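Local coordinates for protein purine nucleoside phosphorylase (Anopheles gambiae, PDB 2P4S) that catalyses the phosphorolytic cleavage of purine (deoxy)ribonucleosides, preferably inosine and 2'-deoxyinosine, to free base and pentose 1-phosphate in purine salvage, at residues 127-132 and 155-160; 212-217 and 266-271. All blocks are in the same frame, centred on the assembly; numbering follows the deposited sequence.

Contact 1 of 2, residues 127-132 and 155-160; sequences LTDVDS and FGYLAG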
ATOM      1  N   LEU A 127      -6.462 -24.717 -28.601  1.00 35.79           N
ATOM      2  CA  LEU A 127      -6.455 -23.955 -29.856  1.00 35.02           C
ATOM      3  C   LEU A 127      -6.072 -24.841 -31.054  1.00 34.82           C
ATOM      4  O   LEU A 127      -5.371 -25.831 -30.885  1.00 34.97           O
ATOM      5  CB  LEU A 127      -5.507 -22.757 -29.753  1.00 33.69           C
ATOM      6  CG  LEU A 127      -5.728 -21.799 -28.586  1.00 32.79           C
ATOM      7  CD1 LEU A 127      -4.753 -20.666 -28.706  1.00 30.80           C
ATOM      8  CD2 LEU A 127      -7.132 -21.258 -28.566  1.00 30.36           C
ATOM      9  N   THR A 128      -6.540 -24.487 -32.250  1.00 34.79           N
ATOM     10  CA  THR A 128      -6.154 -25.175 -33.488  1.00 34.29           C
ATOM     11  C   THR A 128      -5.442 -24.206 -34.439  1.00 35.13           C
ATOM     12  O   THR A 128      -5.595 -22.970 -34.301  1.00 34.33           O
ATOM     13  CB  THR A 128      -7.360 -25.793 -34.229  1.00 33.58           C
ATOM     14  OG1 THR A 128      -8.267 -24.767 -34.612  1.00 31.79           O
ATOM     15  CG2 THR A 128      -8.099 -26.819 -33.361  1.00 33.59           C
ATOM     16  N   ASP A 129      -4.677 -24.760 -35.403  1.00 35.77           N
ATOM     17  CA  ASP A 129      -3.930 -23.946 -36.368  1.00 36.35           C
ATOM     18  C   ASP A 129      -3.089 -22.879 -35.679  1.00 35.11           C
ATOM     19  O   ASP A 129      -3.209 -21.676 -36.007  1.00 34.20           O
ATOM     20  CB  ASP A 129      -4.901 -23.194 -37.251  1.00 37.99           C
ATOM     21  CG  ASP A 129      -5.201 -23.899 -38.522  1.00 44.46           C
ATOM     22  OD1 ASP A 129      -4.547 -23.513 -39.536  1.00 49.68           O
ATOM     23  OD2 ASP A 129      -6.102 -24.796 -38.500  1.00 47.33           O
ATOM     24  N   VAL A 130      -2.256 -23.303 -34.725  1.00 34.50           N
ATOM     25  CA  VAL A 130      -1.539 -22.346 -33.859  1.00 33.49           C
ATOM     26  C   VAL A 130      -0.223 -21.780 -34.442  1.00 33.28           C
ATOM     27  O   VAL A 130       0.520 -22.489 -35.117  1.00 31.76           O
ATOM     28  CB  VAL A 130      -1.319 -22.904 -32.403  1.00 33.51           C
ATOM     29  CG1 VAL A 130      -2.585 -23.545 -31.901  1.00 32.75           C
ATOM     30  CG2 VAL A 130      -0.203 -23.916 -32.358  1.00 33.00           C
ATOM     31  N   ASP A 131       0.011 -20.485 -34.199  1.00 32.90           N
ATOM     32  CA  ASP A 131       1.342 -19.884 -34.202  1.00 32.90           C
ATOM     33  C   ASP A 131       1.725 -19.622 -32.738  1.00 31.96           C
ATOM     34  O   ASP A 131       1.057 -18.900 -32.018  1.00 31.91           O
ATOM     35  CB  ASP A 131       1.389 -18.605 -35.057  1.00 32.87           C
ATOM     36  CG  ASP A 131       0.960 -18.862 -36.516  1.00 35.77           C
ATOM     37  OD1 ASP A 131       1.577 -19.723 -37.185  1.00 37.40           O
ATOM     38  OD2 ASP A 131       0.018 -18.205 -37.010  1.00 37.67           O
ATOM     39  N   SER A 132       2.793 -20.266 -32.298  1.00 31.31           N
ATOM     40  CA  SER A 132       3.205 -20.223 -30.909  1.00 30.40           C
ATOM     41  C   SER A 132       4.554 -19.495 -30.765  1.00 28.92           C
ATOM     42  O   SER A 132       5.466 -19.683 -31.587  1.00 28.16           O
ATOM     43  CB  SER A 132       3.293 -21.636 -30.394  1.00 29.63           C
ATOM     44  OG  SER A 132       3.645 -21.607 -29.023  1.00 35.92           O
ATOM     45  N   PHE A 155      -1.277 -17.953 -30.848  1.00 24.36           N
ATOM     46  CA  PHE A 155      -2.316 -17.376 -31.710  1.00 23.57           C
ATOM     47  C   PHE A 155      -2.961 -18.588 -32.318  1.00 24.06           C
ATOM     48  O   PHE A 155      -2.276 -19.397 -32.884  1.00 24.97           O
ATOM     49  CB  PHE A 155      -1.710 -16.504 -32.808  1.00 22.84           C
ATOM     50  CG  PHE A 155      -1.143 -15.198 -32.327  1.00 20.98           C
ATOM     51  CD1 PHE A 155      -1.839 -14.006 -32.544  1.00 20.67           C
ATOM     52  CD2 PHE A 155       0.120 -15.138 -31.715  1.00 19.47           C
ATOM     53  CE1 PHE A 155      -1.321 -12.753 -32.102  1.00 17.20           C
ATOM     54  CE2 PHE A 155       0.645 -13.924 -31.291  1.00 17.51           C
ATOM     55  CZ  PHE A 155      -0.076 -12.702 -31.507  1.00 18.34           C
ATOM     56  N   GLY A 156      -4.273 -18.754 -32.181  1.00 24.93           N
ATOM     57  CA  GLY A 156      -4.935 -19.974 -32.680  1.00 24.45           C
ATOM     58  C   GLY A 156      -6.437 -19.785 -32.701  1.00 25.51           C
ATOM     59  O   GLY A 156      -6.940 -18.726 -32.314  1.00 25.37           O
ATOM     60  N   TYR A 157      -7.141 -20.821 -33.157  1.00 26.58           N
ATOM     61  CA  TYR A 157      -8.605 -20.868 -33.216  1.00 27.64           C
ATOM     62  C   TYR A 157      -9.187 -21.591 -32.009  1.00 27.87           C
ATOM     63  O   TYR A 157      -8.866 -22.778 -31.743  1.00 26.94           O
ATOM     64  CB  TYR A 157      -9.086 -21.517 -34.546  1.00 29.04           C
ATOM     65  CG  TYR A 157      -8.747 -20.668 -35.760  1.00 28.81           C
ATOM     66  CD1 TYR A 157      -9.640 -19.734 -36.223  1.00 31.36           C
ATOM     67  CD2 TYR A 157      -7.508 -20.791 -36.422  1.00 30.47           C
ATOM     68  CE1 TYR A 157      -9.343 -18.910 -37.349  1.00 33.35           C
ATOM     69  CE2 TYR A 157      -7.174 -19.968 -37.552  1.00 31.34           C
ATOM     70  CZ  TYR A 157      -8.110 -19.030 -38.011  1.00 33.81           C
ATOM     71  OH  TYR A 157      -7.863 -18.187 -39.110  1.00 32.50           O
ATOM     72  N   LEU A 158     -10.012 -20.865 -31.256  1.00 27.84           N
ATOM     73  CA  LEU A 158     -10.807 -21.490 -30.180  1.00 28.23           C
ATOM     74  C   LEU A 158     -12.257 -21.763 -30.674  1.00 28.61           C
ATOM     75  O   LEU A 158     -13.049 -20.830 -30.810  1.00 28.53           O
ATOM     76  CB  LEU A 158     -10.804 -20.626 -28.908  1.00 27.80           C
ATOM     77  CG  LEU A 158     -11.359 -21.273 -27.632  1.00 27.58           C
ATOM     78  CD1 LEU A 158     -10.642 -22.564 -27.293  1.00 25.54           C
ATOM     79  CD2 LEU A 158     -11.264 -20.338 -26.463  1.00 27.04           C
ATOM     80  N   ALA A 159     -12.568 -23.036 -30.946  1.00 29.22           N
ATOM     81  CA  ALA A 159     -13.773 -23.443 -31.698  1.00 30.01           C
ATOM     82  C   ALA A 159     -14.054 -22.566 -32.929  1.00 29.79           C
ATOM     83  O   ALA A 159     -15.153 -22.030 -33.066  1.00 29.63           O
ATOM     84  CB  ALA A 159     -15.009 -23.467 -30.772  1.00 30.91           C
ATOM     85  N   GLY A 160     -13.055 -22.398 -33.803  1.00 29.79           N
ATOM     86  CA  GLY A 160     -13.214 -21.555 -34.979  1.00 28.68           C
ATOM     87  C   GLY A 160     -13.013 -20.065 -34.780  1.00 29.37           C
ATOM     88  O   GLY A 160     -13.019 -19.312 -35.753  1.00 31.22           O
TER

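Contact 2 of 2, residues 212-217 and 266-271; sequences GDIMLI and IGIENE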
ATOM      1  N   GLY A 212     -12.802 -25.594  -6.665  1.00 19.76           N
ATOM      2  CA  GLY A 212     -13.281 -26.015  -7.973  1.00 17.98           C
ATOM      3  C   GLY A 212     -14.389 -25.119  -8.526  1.00 17.36           C
ATOM      4  O   GLY A 212     -14.719 -25.215  -9.698  1.00 16.50           O
ATOM      5  N   ASP A 213     -14.968 -24.244  -7.702  1.00 17.13           N
ATOM      6  CA  ASP A 213     -15.938 -23.261  -8.200  1.00 16.98           C
ATOM      7  C   ASP A 213     -15.216 -22.282  -9.083  1.00 17.80           C
ATOM      8  O   ASP A 213     -14.001 -22.020  -8.906  1.00 17.51           O
ATOM      9  CB  ASP A 213     -16.562 -22.455  -7.025  1.00 17.09           C
ATOM     10  CG  ASP A 213     -17.570 -23.274  -6.178  1.00 18.06           C
ATOM     11  OD1 ASP A 213     -17.862 -24.458  -6.493  1.00 20.69           O
ATOM     12  OD2 ASP A 213     -18.063 -22.735  -5.160  1.00 20.50           O
ATOM     13  N   ILE A 214     -15.975 -21.694 -10.015  1.00 18.68           N
ATOM     14  CA  ILE A 214     -15.534 -20.552 -10.784  1.00 18.03           C
ATOM     15  C   ILE A 214     -16.302 -19.342 -10.270  1.00 17.68           C
ATOM     16  O   ILE A 214     -17.543 -19.324 -10.294  1.00 17.89           O
ATOM     17  CB  ILE A 214     -15.819 -20.794 -12.262  1.00 18.88           C
ATOM     18  CG1 ILE A 214     -14.950 -21.959 -12.771  1.00 21.38           C
ATOM     19  CG2 ILE A 214     -15.689 -19.512 -13.107  1.00 17.28           C
ATOM     20  CD1 ILE A 214     -15.393 -22.458 -14.147  1.00 24.27           C
ATOM     21  N   MET A 215     -15.574 -18.352  -9.784  1.00 16.21           N
ATOM     22  CA  MET A 215     -16.158 -17.073  -9.460  1.00 16.02           C
ATOM     23  C   MET A 215     -15.968 -16.081 -10.589  1.00 16.15           C
ATOM     24  O   MET A 215     -14.847 -15.635 -10.816  1.00 16.45           O
ATOM     25  CB  MET A 215     -15.537 -16.490  -8.192  1.00 15.90           C
ATOM     26  CG  MET A 215     -16.339 -15.289  -7.650  1.00 14.84           C
ATOM     27  SD  MET A 215     -15.375 -14.253  -6.580  1.00 16.91           S
ATOM     28  CE  MET A 215     -14.250 -13.433  -7.748  1.00 12.07           C
ATOM     29  N   LEU A 216     -17.064 -15.692 -11.255  1.00 15.94           N
ATOM     30  CA  LEU A 216     -17.050 -14.485 -12.097  1.00 15.57           C
ATOM     31  C   LEU A 216     -16.626 -13.297 -11.257  1.00 15.50           C
ATOM     32  O   LEU A 216     -17.109 -13.084 -10.153  1.00 16.09           O
ATOM     33  CB  LEU A 216     -18.409 -14.157 -12.718  1.00 14.63           C
ATOM     34  CG  LEU A 216     -19.085 -15.349 -13.415  1.00 15.20           C
ATOM     35  CD1 LEU A 216     -20.486 -15.012 -13.864  1.00 13.92           C
ATOM     36  CD2 LEU A 216     -18.201 -15.950 -14.553  1.00 12.21           C
ATOM     37  N   ILE A 217     -15.735 -12.501 -11.816  1.00 15.30           N
ATOM     38  CA  ILE A 217     -15.337 -11.286 -11.159  1.00 14.39           C
ATOM     39  C   ILE A 217     -16.325 -10.222 -11.581  1.00 15.47           C
ATOM     40  O   ILE A 217     -16.471  -9.903 -12.768  1.00 16.77           O
ATOM     41  CB  ILE A 217     -13.849 -10.931 -11.432  1.00 13.69           C
ATOM     42  CG1 ILE A 217     -12.961 -12.142 -11.082  1.00 10.58           C
ATOM     43  CG2 ILE A 217     -13.463  -9.622 -10.665  1.00 13.67           C
ATOM     44  CD1 ILE A 217     -11.420 -11.947 -11.336  1.00 12.84           C
ATOM     45  N   ILE A 266     -23.816 -26.165 -19.614  1.00 24.43           N
ATOM     46  CA  ILE A 266     -22.767 -27.182 -19.502  1.00 24.12           C
ATOM     47  C   ILE A 266     -22.766 -27.924 -18.157  1.00 24.04           C
ATOM     48  O   ILE A 266     -21.909 -28.771 -17.887  1.00 24.34           O
ATOM     49  CB  ILE A 266     -21.374 -26.630 -19.920  1.00 24.29           C
ATOM     50  CG1 ILE A 266     -20.882 -25.564 -18.913  1.00 24.50           C
ATOM     51  CG2 ILE A 266     -21.483 -26.092 -21.360  1.00 21.32           C
ATOM     52  CD1 ILE A 266     -19.478 -25.040 -19.175  1.00 23.64           C
ATOM     53  N   GLY A 267     -23.764 -27.639 -17.339  1.00 23.09           N
ATOM     54  CA  GLY A 267     -23.979 -28.436 -16.132  1.00 23.11           C
ATOM     55  C   GLY A 267     -23.175 -28.010 -14.919  1.00 22.91           C
ATOM     56  O   GLY A 267     -23.042 -28.783 -13.995  1.00 23.81           O
ATOM     57  N   ILE A 268     -22.638 -26.789 -14.914  1.00 22.11           N
ATOM     58  CA  ILE A 268     -21.823 -26.315 -13.780  1.00 21.81           C
ATOM     59  C   ILE A 268     -22.420 -25.147 -12.949  1.00 21.35           C
ATOM     60  O   ILE A 268     -21.688 -24.451 -12.224  1.00 20.79           O
ATOM     61  CB  ILE A 268     -20.379 -25.926 -14.223  1.00 22.07           C
ATOM     62  CG1 ILE A 268     -20.417 -24.727 -15.199  1.00 19.87           C
ATOM     63  CG2 ILE A 268     -19.601 -27.199 -14.720  1.00 23.48           C
ATOM     64  CD1 ILE A 268     -19.080 -24.020 -15.368  1.00 21.21           C
ATOM     65  N   GLU A 269     -23.734 -24.937 -13.053  1.00 20.06           N
ATOM     66  CA  GLU A 269     -24.383 -23.809 -12.396  1.00 19.47           C
ATOM     67  C   GLU A 269     -24.175 -23.730 -10.896  1.00 18.93           C
ATOM     68  O   GLU A 269     -24.030 -22.624 -10.359  1.00 19.08           O
ATOM     69  CB  GLU A 269     -25.861 -23.651 -12.803  1.00 18.97           C
ATOM     70  CG  GLU A 269     -26.775 -24.759 -12.403  1.00 22.33           C
ATOM     71  CD  GLU A 269     -26.701 -26.034 -13.281  1.00 24.63           C
ATOM     72  OE1 GLU A 269     -25.815 -26.231 -14.149  1.00 27.00           O
ATOM     73  OE2 GLU A 269     -27.550 -26.895 -13.055  1.00 30.81           O
ATOM     74  N   ASN A 270     -24.150 -24.875 -10.216  1.00 19.34           N
ATOM     75  CA  ASN A 270     -23.937 -24.889  -8.748  1.00 20.68           C
ATOM     76  C   ASN A 270     -22.501 -24.550  -8.336  1.00 20.97           C
ATOM     77  O   ASN A 270     -22.235 -24.257  -7.172  1.00 21.07           O
ATOM     78  CB  ASN A 270     -24.293 -26.251  -8.181  1.00 20.54           C
ATOM     79  CG  ASN A 270     -25.786 -26.471  -8.146  1.00 23.81           C
ATOM     80  OD1 ASN A 270     -26.495 -25.845  -7.350  1.00 26.87           O
ATOM     81  ND2 ASN A 270     -26.278 -27.308  -9.034  1.00 22.52           N
ATOM     82  N   GLU A 271     -21.599 -24.619  -9.306  1.00 20.16           N
ATOM     83  CA  GLU A 271     -20.189 -24.394  -9.108  1.00 21.07           C
ATOM     84  C   GLU A 271     -19.832 -23.030  -9.671  1.00 21.19           C
ATOM     85  O   GLU A 271     -18.681 -22.735  -9.828  1.00 22.85           O
ATOM     86  CB  GLU A 271     -19.364 -25.481  -9.818  1.00 20.29           C
ATOM     87  CG  GLU A 271     -19.462 -26.891  -9.182  1.00 22.57           C
ATOM     88  CD  GLU A 271     -20.772 -27.648  -9.525  1.00 25.60           C
ATOM     89  OE1 GLU A 271     -21.187 -27.705 -10.720  1.00 25.65           O
ATOM     90  OE2 GLU A 271     -21.395 -28.189  -8.578  1.00 26.88           O
TER
HETATM   91  O   HOH W   1     -20.263 -25.378  -5.408  1.00 26.26           O

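Contact 1 of 2, residues 127-132 and 155-160
T128 and D131 pair antiparallel with Y157 and F155, but one extra residue on the 127-132 side makes a beta bulge, and the short strands 130-132 and 155-158 run at 146° to each other. Both pairs are of the hydrogen-bonded kind. T128 N reaches Y157 O at 2.9 Å, and Y157 N returns to T128 O almost straight; beyond the bulge, D131 and F155 exchange the same two bonds, the one from F155 N to D131 O measuring 2.8 Å. The carbonyls of Y157 and F155 also take CA-H...O contacts from L127 and V130. Strand 152-158 pairs in turn with 161-167, antiparallel, and so joins the bulged strand to the mixed sheet.

T128 and Y157 put their side chains on the same face of the sheet as D131 and F155. With T128 OG1 lodged between its backbone N and carbonyl carbon (chi1 62°), the hydroxyl oxygen lies 3.4 Å from Y157 CB. The Y157 ring is met at its edge: T128 O lies in the ring plane, and D129 CB comes within 3.6 Å of Y157 CD2. L127 brings CD2 to 3.7 Å from L158 CB, while L127 CB stands 4.1 Å from G156 CA, where the glycine brings the two chains close. D131 OD2 is hydrogen-bonded to T106 OG1.

Four backbone bonds therefore carry the join across the irregularity; L127 and L158 are buried, packed on strand 161-167 and helix 353-370 respectively, whereas T128 and D129 are exposed to solvent.

Contact 2 of 2, residues 212-217 and 266-271
I214 N donates to E271 O at 2.9 Å, and this one direct hydrogen bond fastens the start of strand 214-217 to the end of the 266-271 loop. E271 O also receives a CA-H...O contact from D213 CA at 3.2 Å, so two neighbouring residues converge on it. This is the close part of the contact.

D213 is buried, and its carboxylate is divided between two tasks. CG stands anti to the carbonyl carbon (chi1 -73°), which brings D213 OD1 to 3.5 Å from E271 CA. A water donates to D213 OD1 and, at 2.9 Å from the water oxygen, to N270 O. OD2 turns to R210 N and makes a salt bridge with R273 NE, which probably favours the charged form of D213.

Packing is looser on the other side. I214 and I268 barely touch, CD1 to CD1 at 4.2 Å, and the E271 side chain heads away from the strand; E271 OE2 stays 5.5 Å from D213 OD1. N270 is exposed and is joined to D213 through the water.

G267, of positive phi, is the C-prime residue of the Schellman motif ending helix 253-265, and E271 leads directly into strand 272-279, which pairs parallel with 214-221. I268 also rests on A263 of that helix and T355 of helix 353-370, while I214 packs on F323 of strand 319-329.

How the contacts relate
From the N terminus, the chain first makes contact 1, whose segments 127-132 and 155-160 are separated by 22 residues, none of them helical. Strand 161-167 then carries it back beside 152-158 and, by way of 112-116, into the rest of the mixed sheet. Contact 2 opens later and closes a longer excursion of 48 residues, including helix 253-265, just before strand 272-279 joins 214-221. The two loops follow in series, neither nested nor crossed. The centres of contact 1 and contact 2 are 25 Å apart and the nearest atoms of the two contacts about 12 Å, without touching; the shared sheet and helix 353-370, which touches L158 and I268, link them.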